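Local structure of Nadp(h)-dependent ketose reductase (Bemisia argentifolii, 1E3J) at residues I180-G192 against M307-V319. The protein probably interconverts fructose and sorbitol with NADP(H) as coenzyme, as a zinc-containing member of the alcohol dehydrogenase family. Numbering follows the deposited sequence.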
loop_
_atom_site.group_PDB
_atom_site.type_symbol
_atom_site.label_atom_id
_atom_site.label_comp_id
_atom_site.label_asym_id
_atom_site.label_seq_id
_atom_site.Cartn_x
_atom_site.Cartn_y
_atom_site.Cartn_z
ATOM N N ILE A 180 -15.863 -16.951 -15.863
ATOM C CA ILE A 180 -14.897 -16.140 -15.126
ATOM C C ILE A 180 -14.876 -14.694 -15.666
ATOM O O ILE A 180 -14.812 -13.737 -14.897
ATOM C CB ILE A 180 -13.478 -16.791 -15.166
ATOM C CG1 ILE A 180 -13.551 -18.172 -14.497
ATOM C CG2 ILE A 180 -12.456 -15.950 -14.379
ATOM C CD1 ILE A 180 -14.204 -18.141 -13.099
ATOM N N GLY A 181 -14.969 -14.554 -16.987
ATOM C CA GLY A 181 -15.007 -13.240 -17.575
ATOM C C GLY A 181 -16.254 -12.507 -17.118
ATOM O O GLY A 181 -16.194 -11.312 -16.780
ATOM N N LEU A 182 -17.382 -13.212 -17.067
ATOM C CA LEU A 182 -18.633 -12.575 -16.641
ATOM C C LEU A 182 -18.581 -12.150 -15.172
ATOM O O LEU A 182 -19.018 -11.047 -14.867
ATOM C CB LEU A 182 -19.857 -13.483 -16.898
ATOM C CG LEU A 182 -20.030 -13.779 -18.417
ATOM C CD1 LEU A 182 -21.179 -14.774 -18.654
ATOM C CD2 LEU A 182 -20.259 -12.460 -19.190
ATOM N N VAL A 183 -18.057 -12.971 -14.262
ATOM C CA VAL A 183 -18.019 -12.483 -12.864
ATOM C C VAL A 183 -17.048 -11.284 -12.756
ATOM O O VAL A 183 -17.305 -10.356 -11.989
ATOM C CB VAL A 183 -17.672 -13.586 -11.814
ATOM C CG1 VAL A 183 -18.772 -14.599 -11.786
ATOM C CG2 VAL A 183 -16.379 -14.275 -12.115
ATOM N N SER A 184 -15.982 -11.273 -13.560
ATOM C CA SER A 184 -15.068 -10.124 -13.555
ATOM C C SER A 184 -15.815 -8.873 -14.007
ATOM O O SER A 184 -15.537 -7.781 -13.511
ATOM C CB SER A 184 -13.892 -10.343 -14.495
ATOM O OG SER A 184 -13.070 -11.375 -14.002
ATOM N N VAL A 185 -16.761 -9.014 -14.940
ATOM C CA VAL A 185 -17.509 -7.840 -15.393
ATOM C C VAL A 185 -18.359 -7.347 -14.250
ATOM O O VAL A 185 -18.378 -6.138 -13.927
ATOM C CB VAL A 185 -18.417 -8.150 -16.621
ATOM C CG1 VAL A 185 -19.451 -7.021 -16.822
ATOM C CG2 VAL A 185 -17.558 -8.286 -17.888
ATOM N N LEU A 186 -19.070 -8.281 -13.637
ATOM C CA LEU A 186 -19.931 -7.974 -12.496
ATOM C C LEU A 186 -19.133 -7.319 -11.331
ATOM O O LEU A 186 -19.526 -6.258 -10.825
ATOM C CB LEU A 186 -20.618 -9.263 -12.007
ATOM C CG LEU A 186 -21.668 -9.862 -12.992
ATOM C CD1 LEU A 186 -22.077 -11.246 -12.550
ATOM C CD2 LEU A 186 -22.899 -8.951 -13.013
ATOM N N ALA A 187 -18.015 -7.932 -10.932
ATOM C CA ALA A 187 -17.215 -7.389 -9.839
ATOM C C ALA A 187 -16.642 -6.011 -10.210
ATOM O O ALA A 187 -16.727 -5.078 -9.441
ATOM C CB ALA A 187 -16.061 -8.371 -9.465
ATOM N N ALA A 188 -16.109 -5.886 -11.413
ATOM C CA ALA A 188 -15.520 -4.638 -11.842
ATOM C C ALA A 188 -16.563 -3.512 -11.905
ATOM O O ALA A 188 -16.277 -2.355 -11.506
ATOM C CB ALA A 188 -14.833 -4.828 -13.175
ATOM N N LYS A 189 -17.767 -3.833 -12.371
ATOM C CA LYS A 189 -18.800 -2.805 -12.419
ATOM C C LYS A 189 -19.209 -2.508 -10.985
ATOM O O LYS A 189 -19.426 -1.344 -10.625
ATOM C CB LYS A 189 -20.027 -3.267 -13.214
ATOM C CG LYS A 189 -19.771 -3.402 -14.706
ATOM C CD LYS A 189 -19.387 -2.073 -15.345
ATOM C CE LYS A 189 -20.432 -0.947 -15.060
ATOM N NZ LYS A 189 -19.853 0.410 -15.451
ATOM N N ALA A 190 -19.328 -3.544 -10.157
ATOM C CA ALA A 190 -19.690 -3.268 -8.788
ATOM C C ALA A 190 -18.611 -2.378 -8.126
ATOM O O ALA A 190 -18.920 -1.612 -7.222
ATOM C CB ALA A 190 -19.867 -4.573 -8.000
ATOM N N TYR A 191 -17.357 -2.440 -8.587
ATOM C CA TYR A 191 -16.353 -1.595 -7.963
ATOM C C TYR A 191 -16.300 -0.204 -8.545
ATOM O O TYR A 191 -15.420 0.575 -8.182
ATOM C CB TYR A 191 -14.951 -2.210 -8.046
ATOM C CG TYR A 191 -14.665 -3.054 -6.863
ATOM C CD1 TYR A 191 -14.397 -2.452 -5.616
ATOM C CD2 TYR A 191 -14.710 -4.443 -6.937
ATOM C CE1 TYR A 191 -14.189 -3.212 -4.469
ATOM C CE2 TYR A 191 -14.491 -5.219 -5.788
ATOM C CZ TYR A 191 -14.234 -4.582 -4.552
ATOM O OH TYR A 191 -14.035 -5.286 -3.388
ATOM N N GLY A 192 -17.199 0.103 -9.478
ATOM C CA GLY A 192 -17.216 1.438 -10.018
ATOM C C GLY A 192 -16.417 1.626 -11.287
ATOM O O GLY A 192 -16.273 2.751 -11.765
ATOM N N MET A 307 -22.188 -7.750 -2.599
ATOM C CA MET A 307 -22.568 -7.308 -3.954
ATOM C C MET A 307 -23.934 -7.922 -4.349
ATOM O O MET A 307 -24.804 -7.253 -4.908
ATOM C CB MET A 307 -21.521 -7.716 -5.016
ATOM C CG MET A 307 -20.159 -7.055 -4.865
ATOM S SD MET A 307 -18.957 -7.809 -5.968
ATOM C CE MET A 307 -17.516 -6.837 -5.652
ATOM N N VAL A 308 -24.128 -9.196 -4.056
ATOM C CA VAL A 308 -25.400 -9.829 -4.416
ATOM C C VAL A 308 -26.558 -9.342 -3.518
ATOM O O VAL A 308 -27.632 -9.030 -4.017
ATOM C CB VAL A 308 -25.276 -11.368 -4.331
ATOM C CG1 VAL A 308 -26.616 -12.032 -4.663
ATOM C CG2 VAL A 308 -24.181 -11.838 -5.262
ATOM N N ALA A 309 -26.319 -9.252 -2.206
ATOM C CA ALA A 309 -27.343 -8.834 -1.233
ATOM C C ALA A 309 -27.858 -7.407 -1.432
ATOM O O ALA A 309 -29.041 -7.128 -1.237
ATOM C CB ALA A 309 -26.800 -8.995 0.214
ATOM N N SER A 310 -26.980 -6.504 -1.838
ATOM C CA SER A 310 -27.376 -5.120 -2.060
ATOM C C SER A 310 -27.957 -4.917 -3.466
ATOM O O SER A 310 -28.396 -3.826 -3.810
ATOM C CB SER A 310 -26.166 -4.206 -1.871
ATOM O OG SER A 310 -25.158 -4.510 -2.829
ATOM N N GLY A 311 -27.946 -5.960 -4.288
ATOM C CA GLY A 311 -28.492 -5.823 -5.637
ATOM C C GLY A 311 -27.520 -5.321 -6.691
ATOM O O GLY A 311 -27.935 -5.003 -7.798
ATOM N N ARG A 312 -26.224 -5.265 -6.391
ATOM C CA ARG A 312 -25.256 -4.775 -7.399
ATOM C C ARG A 312 -24.852 -5.808 -8.436
ATOM O O ARG A 312 -24.347 -5.460 -9.494
ATOM C CB ARG A 312 -23.972 -4.295 -6.744
ATOM C CG ARG A 312 -24.128 -3.043 -5.918
ATOM C CD ARG A 312 -22.766 -2.646 -5.391
ATOM N NE ARG A 312 -22.795 -1.343 -4.751
ATOM C CZ ARG A 312 -23.063 -1.159 -3.465
ATOM N NH1 ARG A 312 -23.324 -2.199 -2.682
ATOM N NH2 ARG A 312 -23.045 0.067 -2.966
ATOM N N CYS A 313 -25.060 -7.077 -8.120
ATOM C CA CYS A 313 -24.674 -8.142 -9.014
ATOM C C CYS A 313 -25.747 -9.187 -9.104
ATOM O O CYS A 313 -26.137 -9.787 -8.096
ATOM C CB CYS A 313 -23.393 -8.824 -8.517
ATOM S SG CYS A 313 -22.011 -7.750 -8.592
ATOM N N ASN A 314 -26.220 -9.390 -10.317
ATOM C CA ASN A 314 -27.199 -10.404 -10.601
ATOM C C ASN A 314 -26.309 -11.561 -11.031
ATOM O O ASN A 314 -25.744 -11.532 -12.125
ATOM C CB ASN A 314 -28.056 -9.976 -11.791
ATOM C CG ASN A 314 -28.969 -11.106 -12.293
ATOM O OD1 ASN A 314 -28.674 -12.300 -12.095
ATOM N ND2 ASN A 314 -30.066 -10.728 -12.975
ATOM N N VAL A 315 -26.132 -12.566 -10.188
ATOM C CA VAL A 315 -25.307 -13.684 -10.616
ATOM C C VAL A 315 -26.197 -14.830 -11.073
ATOM O O VAL A 315 -25.739 -15.723 -11.764
ATOM C CB VAL A 315 -24.365 -14.202 -9.485
ATOM C CG1 VAL A 315 -23.304 -13.149 -9.162
ATOM C CG2 VAL A 315 -25.163 -14.552 -8.255
ATOM N N LYS A 316 -27.473 -14.796 -10.685
ATOM C CA LYS A 316 -28.409 -15.855 -11.045
ATOM C C LYS A 316 -28.537 -16.005 -12.566
ATOM O O LYS A 316 -28.692 -17.122 -13.071
ATOM C CB LYS A 316 -29.791 -15.607 -10.387
ATOM C CG LYS A 316 -30.606 -14.424 -10.962
ATOM C CD LYS A 316 -31.641 -13.846 -9.945
ATOM C CE LYS A 316 -32.582 -14.927 -9.360
ATOM N NZ LYS A 316 -33.504 -14.430 -8.268
ATOM N N GLN A 317 -28.432 -14.902 -13.299
ATOM C CA GLN A 317 -28.536 -14.971 -14.756
ATOM C C GLN A 317 -27.408 -15.804 -15.347
ATOM O O GLN A 317 -27.383 -16.032 -16.547
ATOM C CB GLN A 317 -28.446 -13.577 -15.375
ATOM C CG GLN A 317 -27.020 -12.976 -15.339
ATOM C CD GLN A 317 -27.034 -11.497 -15.658
ATOM O OE1 GLN A 317 -27.400 -11.106 -16.767
ATOM N NE2 GLN A 317 -26.656 -10.652 -14.677
ATOM N N LEU A 318 -26.466 -16.243 -14.521
ATOM C CA LEU A 318 -25.323 -17.012 -15.015
ATOM C C LEU A 318 -25.645 -18.486 -15.167
ATOM O O LEU A 318 -24.969 -19.218 -15.880
ATOM C CB LEU A 318 -24.127 -16.866 -14.060
ATOM C CG LEU A 318 -23.008 -15.842 -14.306
ATOM C CD1 LEU A 318 -23.469 -14.719 -15.199
ATOM C CD2 LEU A 318 -22.524 -15.314 -12.943
ATOM N N VAL A 319 -26.654 -18.943 -14.461
ATOM C CA VAL A 319 -26.996 -20.353 -14.563
ATOM C C VAL A 319 -27.730 -20.626 -15.898
ATOM O O VAL A 319 -28.840 -20.153 -16.085
ATOM C CB VAL A 319 -27.894 -20.731 -13.393
ATOM C CG1 VAL A 319 -28.303 -22.216 -13.471
ATOM C CG2 VAL A 319 -27.158 -20.414 -12.101
HETATM O O HOH W 1 -21.981 -5.328 -10.787
#
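L186 buries its fork against the chain that follows helix 301-309. With CG anti to its own carbonyl carbon (chi1 -68°), the fork opens toward that chain: CD1 lies 3.7 Å from the carbonyl O of N314 and also meets CG1 of V315 and CD2 of L318. L318 continues the packing toward the start of helix 179-190, one methyl to V183 and the other to L182. Its CD2 is 4.0 Å from CG1 of V183, the two side chains crossing at nearly a right angle. Against L182 it lies alongside but runs the opposite way, with CD1 of L318 4.1 Å from CD1 of L182.

At the other end sulfur takes over. SG of C313 rests 3.9 Å from CB of A190, and SD of M307 approaches the same methyl. The M307 chain is extended beyond CG, which carries its CE obliquely to the ring of Y191, 3.4 Å from CE2, the two side chains crossing at about a right angle. L168 of the second subunit packs on both Y191 and M307, so this end borders the subunit interface.

The amide of Q317 folds back so that NE2 gives N314 O a nearly straight bond of 2.8 Å (175°), while its OE1 is bonded to ND2 of N210 in helix 202-210; OD1 of N314 accepts from Q317 N in an Asx motif. Between the segments one water donates to both L186 O, at 2.6 Å, and R312 O.

Helix 179-190 carries G181 of a probable Rossmann-type GxGxxG turn. The contact thus packs the first helix of what is probably the Rossmann-type coenzyme domain, as in zinc alcohol dehydrogenases, against the chain that re-enters the catalytic domain at strand 319-324. With no direct hydrogen bond between the segments, that junction relies on methyl and sulfur packing plus one water bridge.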